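Local structure of CdiA-CT toxin, Conserved domain protein (Yersinia pseudotuberculosis serotype O:3, 4ZQU) at residues V88-P93 with T102-A107; V34-S39 with K59-V64; D63-F68 with Q114-T119. The protein probably cleaves nucleic acid as the endonuclease toxin of a contact-dependent growth inhibition system and is bound by its immunity protein. All blocks are in the same frame, centred on the assembly; numbering follows the deposited sequence.

Interaction 1 of 3, residues V88-P93 with T102-A107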
loop_
_atom_site.group_PDB
_atom_site.type_symbol
_atom_site.label_atom_id
_atom_site.label_comp_id
_atom_site.label_asym_id
_atom_site.label_seq_id
_atom_site.Cartn_x
_atom_site.Cartn_y
_atom_site.Cartn_z
ATOM N N VAL A 88 5.373 -13.221 -8.842
ATOM C CA VAL A 88 4.038 -13.756 -9.051
ATOM C C VAL A 88 4.034 -15.257 -8.780
ATOM O O VAL A 88 4.749 -16.016 -9.434
ATOM C CB VAL A 88 3.529 -13.495 -10.476
ATOM C CG1 VAL A 88 2.108 -14.015 -10.622
ATOM C CG2 VAL A 88 3.592 -12.012 -10.801
ATOM N N ARG A 89 3.239 -15.669 -7.798
ATOM C CA ARG A 89 3.066 -17.082 -7.483
ATOM C C ARG A 89 1.859 -17.631 -8.235
ATOM O O ARG A 89 0.712 -17.367 -7.867
ATOM C CB ARG A 89 2.901 -17.286 -5.977
ATOM C CG ARG A 89 4.155 -17.000 -5.168
ATOM C CD ARG A 89 5.061 -18.217 -5.097
ATOM N NE ARG A 89 4.421 -19.336 -4.407
ATOM C CZ ARG A 89 4.428 -19.508 -3.087
ATOM N NH1 ARG A 89 5.041 -18.631 -2.303
ATOM N NH2 ARG A 89 3.818 -20.558 -2.550
ATOM N N LEU A 90 2.130 -18.394 -9.291
ATOM C CA LEU A 90 1.091 -18.838 -10.212
ATOM C C LEU A 90 0.710 -20.300 -10.020
ATOM O O LEU A 90 1.558 -21.188 -10.085
ATOM C CB LEU A 90 1.547 -18.615 -11.655
ATOM C CG LEU A 90 0.544 -18.960 -12.755
ATOM C CD1 LEU A 90 -0.620 -17.979 -12.746
ATOM C CD2 LEU A 90 1.227 -18.978 -14.113
ATOM N N ALA A 91 -0.576 -20.542 -9.791
ATOM C CA ALA A 91 -1.098 -21.899 -9.719
ATOM C C ALA A 91 -1.748 -22.281 -11.046
ATOM O O ALA A 91 -2.577 -21.541 -11.574
ATOM C CB ALA A 91 -2.091 -22.030 -8.579
ATOM N N VAL A 92 -1.357 -23.431 -11.590
ATOM C CA VAL A 92 -1.949 -23.941 -12.824
ATOM C C VAL A 92 -2.430 -25.384 -12.638
ATOM O O VAL A 92 -1.802 -26.168 -11.926
ATOM C CB VAL A 92 -0.955 -23.867 -14.010
ATOM C CG1 VAL A 92 -0.622 -22.417 -14.336
ATOM C CG2 VAL A 92 0.308 -24.659 -13.713
ATOM N N PRO A 93 -3.560 -25.732 -13.273
ATOM C CA PRO A 93 -4.184 -27.048 -13.106
ATOM C C PRO A 93 -3.550 -28.139 -13.962
ATOM O O PRO A 93 -2.602 -27.884 -14.704
ATOM C CB PRO A 93 -5.626 -26.795 -13.542
ATOM C CG PRO A 93 -5.510 -25.730 -14.564
ATOM C CD PRO A 93 -4.354 -24.860 -14.155
ATOM N N THR A 102 3.284 -23.323 -23.203
ATOM C CA THR A 102 4.103 -22.472 -24.053
ATOM C C THR A 102 3.850 -21.002 -23.734
ATOM O O THR A 102 4.776 -20.188 -23.737
ATOM C CB THR A 102 3.826 -22.739 -25.540
ATOM O OG1 THR A 102 4.116 -24.109 -25.837
ATOM C CG2 THR A 102 4.689 -21.851 -26.413
ATOM N N GLU A 103 2.593 -20.669 -23.451
ATOM C CA GLU A 103 2.225 -19.310 -23.067
ATOM C C GLU A 103 2.700 -19.007 -21.651
ATOM O O GLU A 103 3.136 -17.894 -21.356
ATOM C CB GLU A 103 0.712 -19.102 -23.166
ATOM C CG GLU A 103 0.108 -19.497 -24.503
ATOM C CD GLU A 103 -1.262 -18.889 -24.727
ATOM O OE1 GLU A 103 -1.606 -17.923 -24.016
ATOM O OE2 GLU A 103 -1.997 -19.381 -25.610
ATOM N N ILE A 104 2.609 -20.005 -20.779
ATOM C CA ILE A 104 3.033 -19.856 -19.393
ATOM C C ILE A 104 4.523 -19.554 -19.320
ATOM O O ILE A 104 4.936 -18.596 -18.675
ATOM C CB ILE A 104 2.715 -21.117 -18.569
ATOM C CG1 ILE A 104 1.199 -21.270 -18.413
ATOM C CG2 ILE A 104 3.384 -21.048 -17.203
ATOM C CD1 ILE A 104 0.773 -22.558 -17.752
ATOM N N ASN A 105 5.323 -20.362 -20.005
ATOM C CA ASN A 105 6.766 -20.171 -20.006
ATOM C C ASN A 105 7.164 -18.871 -20.690
ATOM O O ASN A 105 8.185 -18.269 -20.356
ATOM C CB ASN A 105 7.452 -21.356 -20.678
ATOM C CG ASN A 105 7.416 -22.597 -19.825
ATOM O OD1 ASN A 105 7.782 -22.564 -18.650
ATOM N ND2 ASN A 105 6.957 -23.699 -20.401
ATOM N N ARG A 106 6.349 -18.443 -21.647
ATOM C CA ARG A 106 6.582 -17.184 -22.342
ATOM C C ARG A 106 6.387 -16.001 -21.406
ATOM O O ARG A 106 7.158 -15.042 -21.432
ATOM C CB ARG A 106 5.649 -17.052 -23.548
ATOM C CG ARG A 106 6.345 -16.580 -24.813
ATOM C CD ARG A 106 5.405 -16.569 -26.013
ATOM N NE ARG A 106 4.603 -17.784 -26.134
ATOM C CZ ARG A 106 3.305 -17.798 -26.425
ATOM N NH1 ARG A 106 2.655 -16.656 -26.615
ATOM N NH2 ARG A 106 2.656 -18.951 -26.525
ATOM N N ALA A 107 5.341 -16.075 -20.590
ATOM C CA ALA A 107 5.053 -15.040 -19.609
ATOM C C ALA A 107 6.100 -15.037 -18.496
ATOM O O ALA A 107 6.429 -13.989 -17.943
ATOM C CB ALA A 107 3.663 -15.233 -19.034
#
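Val92 and Ile104 make the closest approach between residues 88-93 and 102-107, with Val92 CG1 lying 3.7 Å from Ile104 CD1. The two side chains run past one another in opposite senses, the CG1 methyl of the valine meeting the far end of the isoleucine. Ile104 reaches it because its outer torsion is nearly straight (chi2 174°), carrying CD1 well out from the helix toward the sheet. The other branch of the isoleucine serves a second residue: Ile104 CG2 stands 4.3 Å from Leu90 CD2, a looser touch. Leu90 and Val92 are alternate residues on the same face of the strand, and Leu90 CD2 also comes within 3.9 Å of Val92 CG1, giving the isoleucine two adjoining methyl groups to rest against. Strand and helix backbones remain well separated, with the CA atoms of Val92 and Ile104 9.2 Å apart, and all three touching residues are buried. Neighbouring elements complete the packing: Ile58 of helix 53-66 touches both Leu90 and Ala107, and Met45 of helix 42-47 lies against Val92.

Away from this apolar core, the helix turns polar groups outward. Thr102, Asn105 and Arg106 are exposed, and the Arg106 guanidinium folds back along its own helix, one face over Glu103 CA and an edge toward Thr102 CG2. Glu103 is buried and faces another direction: its two carboxylate oxygens accept hydrogen bonds from the backbone amides of Asn52 and Tyr55, tying helix 98-113 to the start of helix 53-66. The pairing of strand 85-92 with its following helix is the first half of a beta-alpha-beta crossover, completed by the neighbouring parallel strand 117-122, within the restriction endonuclease-like fold of this toxin family.

Interaction 2 of 3, residues V34-S39 with K59-V64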
loop_
_atom_site.group_PDB
_atom_site.type_symbol
_atom_site.label_atom_id
_atom_site.label_comp_id
_atom_site.label_asym_id
_atom_site.label_seq_id
_atom_site.Cartn_x
_atom_site.Cartn_y
_atom_site.Cartn_z
ATOM N N VAL A 34 7.595 -8.273 -2.424
ATOM C CA VAL A 34 6.155 -8.357 -2.653
ATOM C C VAL A 34 5.802 -9.630 -3.410
ATOM O O VAL A 34 6.565 -10.100 -4.254
ATOM C CB VAL A 34 5.606 -7.138 -3.430
ATOM C CG1 VAL A 34 5.864 -5.861 -2.669
ATOM C CG2 VAL A 34 6.210 -7.059 -4.816
ATOM N N VAL A 35 4.643 -10.192 -3.089
ATOM C CA VAL A 35 4.177 -11.400 -3.745
ATOM C C VAL A 35 2.755 -11.225 -4.255
ATOM O O VAL A 35 1.868 -10.791 -3.519
ATOM C CB VAL A 35 4.227 -12.615 -2.799
ATOM C CG1 VAL A 35 3.634 -13.841 -3.475
ATOM C CG2 VAL A 35 5.653 -12.890 -2.356
ATOM N N SER A 36 2.543 -11.556 -5.524
ATOM C CA SER A 36 1.201 -11.585 -6.088
ATOM C C SER A 36 0.762 -13.024 -6.325
ATOM O O SER A 36 1.382 -13.749 -7.104
ATOM C CB SER A 36 1.139 -10.796 -7.390
ATOM O OG SER A 36 -0.180 -10.804 -7.905
ATOM N N ALA A 37 -0.306 -13.430 -5.643
ATOM C CA ALA A 37 -0.824 -14.789 -5.748
ATOM C C ALA A 37 -1.898 -14.884 -6.821
ATOM O O ALA A 37 -3.030 -14.447 -6.620
ATOM C CB ALA A 37 -1.377 -15.252 -4.403
ATOM N N LYS A 38 -1.534 -15.459 -7.962
ATOM C CA LYS A 38 -2.475 -15.659 -9.055
ATOM C C LYS A 38 -2.772 -17.144 -9.224
ATOM O O LYS A 38 -1.878 -17.980 -9.105
ATOM C CB LYS A 38 -1.924 -15.068 -10.357
ATOM C CG LYS A 38 -2.869 -15.186 -11.551
ATOM C CD LYS A 38 -2.286 -14.548 -12.807
ATOM C CE LYS A 38 -3.158 -14.833 -14.023
ATOM N NZ LYS A 38 -4.527 -14.265 -13.878
ATOM N N SER A 39 -4.029 -17.471 -9.497
ATOM C CA SER A 39 -4.428 -18.864 -9.649
ATOM C C SER A 39 -5.315 -19.077 -10.867
ATOM O O SER A 39 -6.197 -18.272 -11.159
ATOM C CB SER A 39 -5.154 -19.351 -8.394
ATOM O OG SER A 39 -5.578 -20.696 -8.544
ATOM N N LYS A 59 0.420 -11.820 -18.359
ATOM C CA LYS A 59 1.089 -10.579 -18.724
ATOM C C LYS A 59 0.358 -9.375 -18.144
ATOM O O LYS A 59 0.978 -8.390 -17.743
ATOM C CB LYS A 59 1.185 -10.445 -20.241
ATOM C CG LYS A 59 2.089 -9.322 -20.693
ATOM C CD LYS A 59 1.535 -8.596 -21.902
ATOM C CE LYS A 59 2.304 -7.309 -22.152
ATOM N NZ LYS A 59 1.520 -6.345 -22.967
ATOM N N LYS A 60 -0.966 -9.466 -18.105
ATOM C CA LYS A 60 -1.790 -8.403 -17.557
ATOM C C LYS A 60 -1.448 -8.195 -16.088
ATOM O O LYS A 60 -1.389 -7.066 -15.606
ATOM C CB LYS A 60 -3.274 -8.732 -17.730
ATOM C CG LYS A 60 -4.224 -7.790 -17.015
ATOM C CD LYS A 60 -5.611 -7.848 -17.635
ATOM C CE LYS A 60 -6.634 -8.388 -16.645
ATOM N NZ LYS A 60 -7.654 -7.367 -16.267
ATOM N N ASN A 61 -1.206 -9.295 -15.382
ATOM C CA ASN A 61 -0.810 -9.223 -13.984
ATOM C C ASN A 61 0.618 -8.719 -13.833
ATOM O O ASN A 61 0.890 -7.859 -13.000
ATOM C CB ASN A 61 -0.953 -10.588 -13.313
ATOM C CG ASN A 61 -0.669 -10.536 -11.820
ATOM O OD1 ASN A 61 0.484 -10.472 -11.396
ATOM N ND2 ASN A 61 -1.725 -10.569 -11.017
ATOM N N ILE A 62 1.524 -9.263 -14.644
ATOM C CA ILE A 62 2.937 -8.890 -14.609
ATOM C C ILE A 62 3.147 -7.388 -14.767
ATOM O O ILE A 62 3.918 -6.780 -14.026
ATOM C CB ILE A 62 3.731 -9.615 -15.712
ATOM C CG1 ILE A 62 3.743 -11.120 -15.458
ATOM C CG2 ILE A 62 5.156 -9.086 -15.787
ATOM C CD1 ILE A 62 4.476 -11.902 -16.516
ATOM N N ASP A 63 2.454 -6.794 -15.732
ATOM C CA ASP A 63 2.593 -5.367 -16.001
ATOM C C ASP A 63 2.217 -4.528 -14.784
ATOM O O ASP A 63 2.878 -3.537 -14.484
ATOM C CB ASP A 63 1.740 -4.961 -17.205
ATOM C CG ASP A 63 2.232 -5.577 -18.502
ATOM O OD1 ASP A 63 3.457 -5.783 -18.635
ATOM O OD2 ASP A 63 1.394 -5.852 -19.388
ATOM N N VAL A 64 1.164 -4.937 -14.083
ATOM C CA VAL A 64 0.694 -4.211 -12.907
ATOM C C VAL A 64 1.705 -4.291 -11.767
ATOM O O VAL A 64 1.967 -3.298 -11.086
ATOM C CB VAL A 64 -0.663 -4.751 -12.419
ATOM C CG1 VAL A 64 -1.147 -3.965 -11.214
ATOM C CG2 VAL A 64 -1.684 -4.682 -13.534
HETATM O O HOH W 1 -3.998 -11.842 -12.076
#
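Asn61 points its carboxamide at the hydroxyl of Ser36, which faces the outer end of the amide almost midway between its oxygen and nitrogen. The nitrogen provides the bond: Asn61 ND2 donates to Ser36 OG over 3.5 Å with an N-H...O angle of 152°, a weak link, while Asn61 OD1 lies at 3.6 Å from the same OG without being bonded to it. With CG anti to the backbone N (chi1 -175°), the carboxamide extends from helix 53-66 toward strand 33-39. The serine hydroxyl has a firmer partner in the carbonyl oxygen of Thr23, to which it donates, leaving its oxygen to receive the asparagine.

A water molecule forms the second link. It accepts from Asn61 ND2 at 2.8 Å and from Lys38 NZ at 3.1 Å, bridging the amide to the strand lysine. Lys38 is extended through its first three torsions and bends only at the last (chi4 62°), which brings the amine to the water and also to Ser57 OG, one helical turn before Asn61. Its aliphatic part passes beside the asparagine, with Lys38 CD 4.2 Å from Asn61 CB. On its other flank, Asn61 touches Val88 of the adjacent strand 85-92. Farther round the helix, Asp63 is hydrogen-bonded to Tyr110 of helix 98-113.

The sequence Ser36-Ala37-Lys38 on a sheet strand recalls the (D/E)XK half of the signature of this nuclease clan, although a serine occupies the acidic position; the likeness is inferred from sequence and position. Chemically, the contact is mainly polar, and its shortest link runs through the water; the direct amide-hydroxyl bond is weak. Asn61 ND2 donates to both, and one amide group thereby joins the helix to two alternate residues of the strand.

Interaction 3 of 3, residues D63-F68 with Q114-T119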
loop_
_atom_site.group_PDB
_atom_site.type_symbol
_atom_site.label_atom_id
_atom_site.label_comp_id
_atom_site.label_asym_id
_atom_site.label_seq_id
_atom_site.Cartn_x
_atom_site.Cartn_y
_atom_site.Cartn_z
ATOM N N ASP A 63 2.454 -6.794 -15.732
ATOM C CA ASP A 63 2.593 -5.367 -16.001
ATOM C C ASP A 63 2.217 -4.528 -14.784
ATOM O O ASP A 63 2.878 -3.537 -14.484
ATOM C CB ASP A 63 1.740 -4.961 -17.205
ATOM C CG ASP A 63 2.232 -5.577 -18.502
ATOM O OD1 ASP A 63 3.457 -5.783 -18.635
ATOM O OD2 ASP A 63 1.394 -5.852 -19.388
ATOM N N VAL A 64 1.164 -4.937 -14.083
ATOM C CA VAL A 64 0.694 -4.211 -12.907
ATOM C C VAL A 64 1.705 -4.291 -11.767
ATOM O O VAL A 64 1.967 -3.298 -11.086
ATOM C CB VAL A 64 -0.663 -4.751 -12.419
ATOM C CG1 VAL A 64 -1.147 -3.965 -11.214
ATOM C CG2 VAL A 64 -1.684 -4.682 -13.534
ATOM N N THR A 65 2.271 -5.475 -11.564
ATOM C CA THR A 65 3.285 -5.665 -10.537
ATOM C C THR A 65 4.509 -4.807 -10.829
ATOM O O THR A 65 5.098 -4.218 -9.924
ATOM C CB THR A 65 3.724 -7.140 -10.434
ATOM O OG1 THR A 65 4.462 -7.504 -11.606
ATOM C CG2 THR A 65 2.522 -8.056 -10.300
ATOM N N ALA A 66 4.876 -4.735 -12.104
ATOM C CA ALA A 66 6.099 -4.058 -12.528
ATOM C C ALA A 66 5.930 -2.544 -12.612
ATOM O O ALA A 66 6.828 -1.794 -12.236
ATOM C CB ALA A 66 6.564 -4.608 -13.873
ATOM N N LYS A 67 4.778 -2.102 -13.108
ATOM C CA LYS A 67 4.504 -0.676 -13.268
ATOM C C LYS A 67 3.934 -0.059 -11.996
ATOM O O LYS A 67 3.410 1.054 -12.020
ATOM C CB LYS A 67 3.551 -0.447 -14.433
ATOM N N PHE A 68 4.035 -0.784 -10.889
ATOM C CA PHE A 68 3.527 -0.298 -9.615
ATOM C C PHE A 68 4.393 0.834 -9.063
ATOM O O PHE A 68 5.601 0.671 -8.877
ATOM C CB PHE A 68 3.452 -1.442 -8.604
ATOM C CG PHE A 68 2.975 -1.022 -7.246
ATOM C CD1 PHE A 68 1.629 -1.052 -6.935
ATOM C CD2 PHE A 68 3.874 -0.602 -6.277
ATOM C CE1 PHE A 68 1.188 -0.670 -5.689
ATOM C CE2 PHE A 68 3.437 -0.217 -5.030
ATOM C CZ PHE A 68 2.092 -0.251 -4.735
ATOM N N GLN A 114 10.988 -8.084 -17.244
ATOM C CA GLN A 114 10.214 -6.984 -16.677
ATOM C C GLN A 114 10.541 -6.811 -15.198
ATOM O O GLN A 114 9.937 -5.988 -14.511
ATOM C CB GLN A 114 8.713 -7.221 -16.856
ATOM C CG GLN A 114 8.249 -7.180 -18.294
ATOM C CD GLN A 114 8.653 -5.905 -18.995
ATOM O OE1 GLN A 114 9.479 -5.918 -19.908
ATOM N NE2 GLN A 114 8.079 -4.789 -18.565
ATOM N N GLY A 115 11.496 -7.598 -14.713
ATOM C CA GLY A 115 11.943 -7.510 -13.334
ATOM C C GLY A 115 11.013 -8.201 -12.356
ATOM O O GLY A 115 11.007 -7.885 -11.164
ATOM N N VAL A 116 10.228 -9.149 -12.860
ATOM C CA VAL A 116 9.256 -9.864 -12.038
ATOM C C VAL A 116 9.470 -11.374 -12.108
ATOM O O VAL A 116 9.473 -11.957 -13.189
ATOM C CB VAL A 116 7.812 -9.538 -12.467
ATOM C CG1 VAL A 116 6.815 -10.286 -11.598
ATOM C CG2 VAL A 116 7.566 -8.042 -12.398
ATOM N N LYS A 117 9.650 -12.003 -10.951
ATOM C CA LYS A 117 9.825 -13.448 -10.904
ATOM C C LYS A 117 8.479 -14.158 -10.936
ATOM O O LYS A 117 7.673 -14.019 -10.026
ATOM C CB LYS A 117 10.607 -13.861 -9.656
ATOM C CG LYS A 117 10.768 -15.366 -9.514
ATOM C CD LYS A 117 11.852 -15.727 -8.513
ATOM C CE LYS A 117 11.498 -15.262 -7.111
ATOM N NZ LYS A 117 12.549 -15.655 -6.129
ATOM N N VAL A 118 8.237 -14.917 -11.998
ATOM C CA VAL A 118 7.008 -15.689 -12.114
ATOM C C VAL A 118 7.270 -17.139 -11.726
ATOM O O VAL A 118 7.969 -17.865 -12.434
ATOM C CB VAL A 118 6.431 -15.624 -13.540
ATOM C CG1 VAL A 118 5.119 -16.395 -13.621
ATOM C CG2 VAL A 118 6.230 -14.177 -13.960
ATOM N N THR A 119 6.711 -17.546 -10.590
ATOM C CA THR A 119 6.910 -18.889 -10.059
ATOM C C THR A 119 5.655 -19.735 -10.232
ATOM O O THR A 119 4.597 -19.401 -9.700
ATOM C CB THR A 119 7.292 -18.850 -8.571
ATOM O OG1 THR A 119 8.503 -18.101 -8.403
ATOM C CG2 THR A 119 7.488 -20.258 -8.036
#
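Ala66 and Val116 supply the apolar part of the contact, with Ala66 CB 3.9 Å from Val116 CG2. The valine reaches across from residues 114-119 to the last turn of helix 53-66, and the same methyl group also presses on Thr65. The backbones come close here, the CA atoms of Ala66 and Gln114 being 6.5 Å apart, since alanine adds only a single methyl between them.

Contacts of carbon with oxygen form a second group. Thr65 OG1 is 3.2 Å from Val116 CG2 and 3.6 Å from Val116 CG1, a tight fit in which the threonine hydroxyl sits against both branches of the valine as the two side chains cross obliquely. A chi1 of 69° places OG1 between the backbone N and the carbonyl carbon of its own residue, where it hydrogen-bonds to the Ile62 carbonyl oxygen one turn earlier; a polar atom facing methyl groups is thus satisfied within its own helix. Ala66 CB lies 3.7 Å from Gln114 O, and the exposed Gln114 side chain borders the contact on its outer side.

The backbone at both ends is turning. Gly115, with phi 79°, closes helix 98-113 in a Schellman motif, and the chain then enters strand 117-122, the second strand of the beta-alpha-beta unit that begins with strand 85-92. Helix 53-66 ends close by: Lys67 leaves helical geometry, yet Lys67 N still bonds to Asp63 O at 2.8 Å.

Hydrogen bonds to other parts of the chain fix this helix end. The Thr65 carbonyl oxygen accepts from both Tyr24 OH and Lys86 NZ, and Thr65 also packs on Val88 of strand 85-92, the residue that Val116 touches as well.

Overall arrangement
Interactions 1 and 2 set helices on one mixed sheet, in which strands 33-39, 85-92 and 117-122 are parallel neighbours in that order, and interaction 3 joins a helix end to the chain leading into strand 117-122. Interactions 2 and 3 lie nearest each other, with centres about 7 Å apart, and both use helix 53-66, sharing Asp63 and Val64; interaction 1 is about 11 Å and 13 Å from them and brings in helix 98-113. Along the chain, interaction 2 closes before interaction 1 opens, and interaction 1 is nested in the loop closed by interaction 3. Backbone bonds from strand 85-92 to both flanking strands, and packing of Ile62 on Ala107 and Val118, join the contacts into a continuous helix-on-sheet layer.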